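Local atomic coordinates of putative type VI secretion protein (PDB entry 6SKI), a protein that probably hydrolyses phospholipids as a toxic effector of the type VI secretion system, carried into target cells on the VgrG spike. Residues N49-T53 with A54-M58; Q472-T475 with E476-Y480. All coordinates share one frame; numbering follows the deposited sequence.

Interaction 1 of 2, residues N49-T53 with A54-M58; sequences NRENT and ASRLM
Asn52 reaches forward to Ser55 as the N-cap of helix 53-58: its OD1 accepts from Ser55 N at 3.0 Å. The N-H...O angle is 157°, the donor standing somewhat off the carbonyl plane. The short amide suits this place because CG, at chi1 53°, lies between the backbone N and the carbonyl carbon, which turns OD1 over the first turn, where backbone N-H groups lack helical acceptors. Glu51 extends past the same turn, its CG 3.5 Å from Ser55 CB. It also runs by Arg56 in the opposite direction, with carboxylate and guanidinium planes 71° apart and no ion pair between them; the carboxylate instead forms a salt bridge with Lys59. Arg56, bent at chi3, folds back toward the loop. One face of its guanidinium takes Thr53 CA, nearer the edge of the group than its middle, while NH1 gives a weak bond to Glu51 O at 3.4 Å near the guanidinium plane. Ser55 OG is hydrogen-bonded to Arg198 and Ile153 packs on Ala54, so this short helix meets helix 144-154 by packing and the first residue of helix 198-211 by a hydrogen bond. One helical turn separates Thr53 from Leu57, and here the contact is apolar: the two side chains run alongside each other in the same direction, and Thr53 CG2 meets Leu57 CD1 at 3.6 Å.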
loop_
_atom_site.group_PDB
_atom_site.type_symbol
_atom_site.label_atom_id
_atom_site.label_comp_id
_atom_site.label_asym_id
_atom_site.label_seq_id
_atom_site.Cartn_x
_atom_site.Cartn_y
_atom_site.Cartn_z
ATOM N N ASN A 49 7.540 4.083 8.750
ATOM C CA ASN A 49 8.843 3.721 8.218
ATOM C C ASN A 49 9.305 4.814 7.270
ATOM O O ASN A 49 8.504 5.607 6.769
ATOM C CB ASN A 49 8.805 2.381 7.472
ATOM C CG ASN A 49 8.280 1.250 8.325
ATOM O OD1 ASN A 49 7.473 0.441 7.870
ATOM N ND2 ASN A 49 8.743 1.178 9.565
ATOM N N ARG A 50 10.608 4.848 7.030
ATOM C CA ARG A 50 11.165 5.705 6.000
ATOM C C ARG A 50 11.191 4.970 4.667
ATOM O O ARG A 50 11.219 3.740 4.607
ATOM C CB ARG A 50 12.575 6.160 6.372
ATOM C CG ARG A 50 12.673 6.824 7.728
ATOM C CD ARG A 50 14.097 7.242 8.032
ATOM N NE ARG A 50 14.150 8.534 8.706
ATOM C CZ ARG A 50 13.888 8.721 9.996
ATOM N NH1 ARG A 50 13.555 7.693 10.765
ATOM N NH2 ARG A 50 13.960 9.937 10.519
ATOM N N GLU A 51 11.180 5.743 3.589
ATOM C CA GLU A 51 11.282 5.175 2.254
ATOM C C GLU A 51 12.729 4.804 1.965
ATOM O O GLU A 51 13.652 5.565 2.271
ATOM C CB GLU A 51 10.773 6.173 1.217
ATOM C CG GLU A 51 10.259 5.541 -0.054
ATOM C CD GLU A 51 9.733 6.564 -1.036
ATOM O OE1 GLU A 51 9.922 7.774 -0.794
ATOM O OE2 GLU A 51 9.126 6.162 -2.049
ATOM N N ASN A 52 12.933 3.631 1.374
ATOM C CA ASN A 52 14.293 3.195 1.108
ATOM C C ASN A 52 14.889 3.981 -0.056
ATOM O O ASN A 52 14.193 4.686 -0.789
ATOM C CB ASN A 52 14.345 1.691 0.831
ATOM C CG ASN A 52 13.383 1.253 -0.253
ATOM O OD1 ASN A 52 13.016 2.027 -1.132
ATOM N ND2 ASN A 52 12.975 -0.006 -0.198
ATOM N N THR A 53 16.208 3.857 -0.209
ATOM C CA THR A 53 16.911 4.622 -1.232
ATOM C C THR A 53 16.406 4.278 -2.627
ATOM O O THR A 53 16.306 5.155 -3.491
ATOM C CB THR A 53 18.415 4.373 -1.125
ATOM O OG1 THR A 53 18.898 4.906 0.113
ATOM C CG2 THR A 53 19.158 5.044 -2.264
ATOM N N ALA A 54 16.069 3.009 -2.861
ATOM C CA ALA A 54 15.692 2.577 -4.202
ATOM C C ALA A 54 14.405 3.248 -4.671
ATOM O O ALA A 54 14.301 3.652 -5.833
ATOM C CB ALA A 54 15.559 1.058 -4.239
ATOM N N SER A 55 13.415 3.377 -3.787
ATOM C CA SER A 55 12.166 4.041 -4.153
ATOM C C SER A 55 12.392 5.522 -4.437
ATOM O O SER A 55 11.895 6.072 -5.432
ATOM C CB SER A 55 11.147 3.865 -3.030
ATOM O OG SER A 55 10.362 2.705 -3.215
ATOM N N ARG A 56 13.141 6.186 -3.557
ATOM C CA ARG A 56 13.436 7.600 -3.740
ATOM C C ARG A 56 14.184 7.838 -5.043
ATOM O O ARG A 56 13.970 8.853 -5.713
ATOM C CB ARG A 56 14.242 8.108 -2.548
ATOM C CG ARG A 56 13.473 8.085 -1.241
ATOM C CD ARG A 56 14.172 8.900 -0.175
ATOM N NE ARG A 56 15.593 9.059 -0.462
ATOM C CZ ARG A 56 16.556 8.386 0.158
ATOM N NH1 ARG A 56 16.250 7.504 1.099
ATOM N NH2 ARG A 56 17.825 8.591 -0.163
ATOM N N LEU A 57 15.061 6.907 -5.423
ATOM C CA LEU A 57 15.776 7.044 -6.686
ATOM C C LEU A 57 14.880 6.730 -7.874
ATOM O O LEU A 57 15.041 7.331 -8.939
ATOM C CB LEU A 57 17.006 6.141 -6.701
ATOM C CG LEU A 57 18.093 6.503 -5.696
ATOM C CD1 LEU A 57 19.285 5.592 -5.862
ATOM C CD2 LEU A 57 18.489 7.952 -5.857
ATOM N N MET A 58 13.941 5.795 -7.716
ATOM C CA MET A 58 12.941 5.575 -8.752
ATOM C C MET A 58 12.162 6.844 -9.031
ATOM O O MET A 58 11.745 7.085 -10.168
ATOM C CB MET A 58 11.982 4.463 -8.330
ATOM C CG MET A 58 12.102 3.186 -9.124
ATOM S SD MET A 58 10.765 2.044 -8.753
ATOM C CE MET A 58 9.527 2.567 -9.932
#

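Interaction 2 of 2, residues Q472-T475 with E476-Y480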
loop_
_atom_site.group_PDB
_atom_site.type_symbol
_atom_site.label_atom_id
_atom_site.label_comp_id
_atom_site.label_asym_id
_atom_site.label_seq_id
_atom_site.Cartn_x
_atom_site.Cartn_y
_atom_site.Cartn_z
ATOM N N GLN A 472 -23.803 13.085 -2.035
ATOM C CA GLN A 472 -24.060 14.496 -1.773
ATOM C C GLN A 472 -22.727 15.150 -1.447
ATOM O O GLN A 472 -22.146 14.896 -0.387
ATOM C CB GLN A 472 -25.056 14.666 -0.632
ATOM C CG GLN A 472 -26.444 14.132 -0.933
ATOM C CD GLN A 472 -27.230 15.041 -1.850
ATOM O OE1 GLN A 472 -27.250 16.257 -1.667
ATOM N NE2 GLN A 472 -27.883 14.456 -2.847
ATOM N N ALA A 473 -22.241 15.990 -2.352
ATOM C CA ALA A 473 -20.892 16.513 -2.232
ATOM C C ALA A 473 -20.780 17.452 -1.037
ATOM O O ALA A 473 -21.769 17.999 -0.543
ATOM C CB ALA A 473 -20.483 17.240 -3.511
ATOM N N PHE A 474 -19.550 17.632 -0.572
ATOM C CA PHE A 474 -19.284 18.545 0.524
ATOM C C PHE A 474 -19.420 19.981 0.041
ATOM O O PHE A 474 -18.901 20.345 -1.018
ATOM C CB PHE A 474 -17.880 18.314 1.081
ATOM C CG PHE A 474 -17.752 17.081 1.926
ATOM C CD1 PHE A 474 -18.431 16.968 3.122
ATOM C CD2 PHE A 474 -16.941 16.038 1.525
ATOM C CE1 PHE A 474 -18.308 15.838 3.894
ATOM C CE2 PHE A 474 -16.816 14.908 2.296
ATOM C CZ PHE A 474 -17.501 14.808 3.480
ATOM N N THR A 475 -20.125 20.798 0.818
ATOM C CA THR A 475 -20.250 22.201 0.468
ATOM C C THR A 475 -18.907 22.905 0.655
ATOM O O THR A 475 -17.959 22.357 1.221
ATOM C CB THR A 475 -21.335 22.873 1.309
ATOM O OG1 THR A 475 -21.061 22.671 2.698
ATOM C CG2 THR A 475 -22.693 22.286 0.982
ATOM N N GLU A 476 -18.829 24.142 0.161
ATOM C CA GLU A 476 -17.553 24.849 0.177
ATOM C C GLU A 476 -17.133 25.217 1.593
ATOM O O GLU A 476 -15.938 25.263 1.897
ATOM C CB GLU A 476 -17.621 26.080 -0.722
ATOM C CG GLU A 476 -18.139 25.754 -2.107
ATOM C CD GLU A 476 -17.029 25.345 -3.056
ATOM O OE1 GLU A 476 -17.233 24.388 -3.833
ATOM O OE2 GLU A 476 -15.952 25.976 -3.023
ATOM N N GLU A 477 -18.096 25.485 2.476
ATOM C CA GLU A 477 -17.760 25.659 3.886
ATOM C C GLU A 477 -17.214 24.364 4.468
ATOM O O GLU A 477 -16.199 24.360 5.183
ATOM C CB GLU A 477 -18.990 26.109 4.673
ATOM C CG GLU A 477 -19.765 27.268 4.061
ATOM C CD GLU A 477 -20.707 26.830 2.952
ATOM O OE1 GLU A 477 -20.226 26.295 1.932
ATOM O OE2 GLU A 477 -21.933 27.018 3.105
ATOM N N GLU A 478 -17.876 23.252 4.160
ATOM C CA GLU A 478 -17.395 21.952 4.591
ATOM C C GLU A 478 -16.057 21.627 3.952
ATOM O O GLU A 478 -15.186 21.047 4.604
ATOM C CB GLU A 478 -18.431 20.887 4.244
ATOM C CG GLU A 478 -19.712 21.013 5.040
ATOM C CD GLU A 478 -20.749 19.999 4.624
ATOM O OE1 GLU A 478 -20.688 19.530 3.470
ATOM O OE2 GLU A 478 -21.626 19.673 5.448
ATOM N N LEU A 479 -15.859 22.027 2.697
ATOM C CA LEU A 479 -14.586 21.784 2.037
ATOM C C LEU A 479 -13.473 22.649 2.601
ATOM O O LEU A 479 -12.317 22.232 2.585
ATOM C CB LEU A 479 -14.720 22.030 0.536
ATOM C CG LEU A 479 -15.286 20.865 -0.269
ATOM C CD1 LEU A 479 -15.203 21.158 -1.751
ATOM C CD2 LEU A 479 -14.551 19.585 0.069
ATOM N N TYR A 480 -13.803 23.811 3.158
ATOM C CA TYR A 480 -12.832 24.639 3.865
ATOM C C TYR A 480 -12.421 23.986 5.180
ATOM O O TYR A 480 -11.223 23.839 5.480
ATOM C CB TYR A 480 -13.452 26.017 4.104
ATOM C CG TYR A 480 -12.582 27.029 4.802
ATOM C CD1 TYR A 480 -11.634 27.758 4.104
ATOM C CD2 TYR A 480 -12.728 27.277 6.158
ATOM C CE1 TYR A 480 -10.848 28.692 4.739
ATOM C CE2 TYR A 480 -11.944 28.208 6.802
ATOM C CZ TYR A 480 -11.004 28.912 6.087
ATOM O OH TYR A 480 -10.217 29.844 6.720
#
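Thr475 and Glu478 meet across the first turn of helix 476-483. The backbone N of Thr475 donates to Glu478 OE1 at 3.0 Å, with an N-H...O angle of 157°; the oxygen is approached on its anti side, 30° out of the carboxylate plane. Glutamate suits this place because its chain, extended beyond CG (chi2 177°), is long enough to bring the carboxylate back to the residue that precedes the helix. Threonine is a common N-cap residue, and its short, hydroxyl-bearing side chain sits by the first turn, crossing the glutamate at a slant with OG1 beside Glu478 CG. Thr475 O in turn accepts from Leu479 N, which starts the helical bonding pattern.

Phe474 borders the same carboxylate. The Phe474 and Glu478 side chains cross at about a right angle, and OE1 lies in the ring plane at the edge, 3.4 Å from CD1, where the ring hydrogens carry a slight positive charge. On the apolar side Phe474 CB touches Leu479 CD2 at 3.7 Å.

Further out, Lys457 of helix 452-466 forms a salt bridge with Glu478 OE1 and also bonds Ala473 O, holding the carboxylate and the incoming loop together. The same helix lends Gln461 to pack on Phe474, while Pro307 touches it from a loop. Although most of the touching residues are exposed, Phe474 is therefore buried. The glutamate-to-backbone bond is one half of a capping box, and the Phe474-Leu479 contact, joining the residue before the N-cap to the fourth of the helix, is a hydrophobic staple.

From the N terminus, strand 22-43 of the mixed sheet runs into interaction 1, where the loop after it turns into helix 53-58. The chain then builds the remaining sheet strands and most of the helices before helix 452-466 leads to interaction 2, at the start of helix 476-483. Each contact closes just one turn between adjoining segments, so the two stand in series and neither nest nor cross. Interactions 1 and 2 do not touch: their centres are 36 Å apart and their nearest atoms about 27 Å apart. Interaction 1 sets the loop and the start of helix 53-58 against helices 144-154 and 198-211, partly buried, whereas interaction 2 fastens a surface helix to helix 452-466.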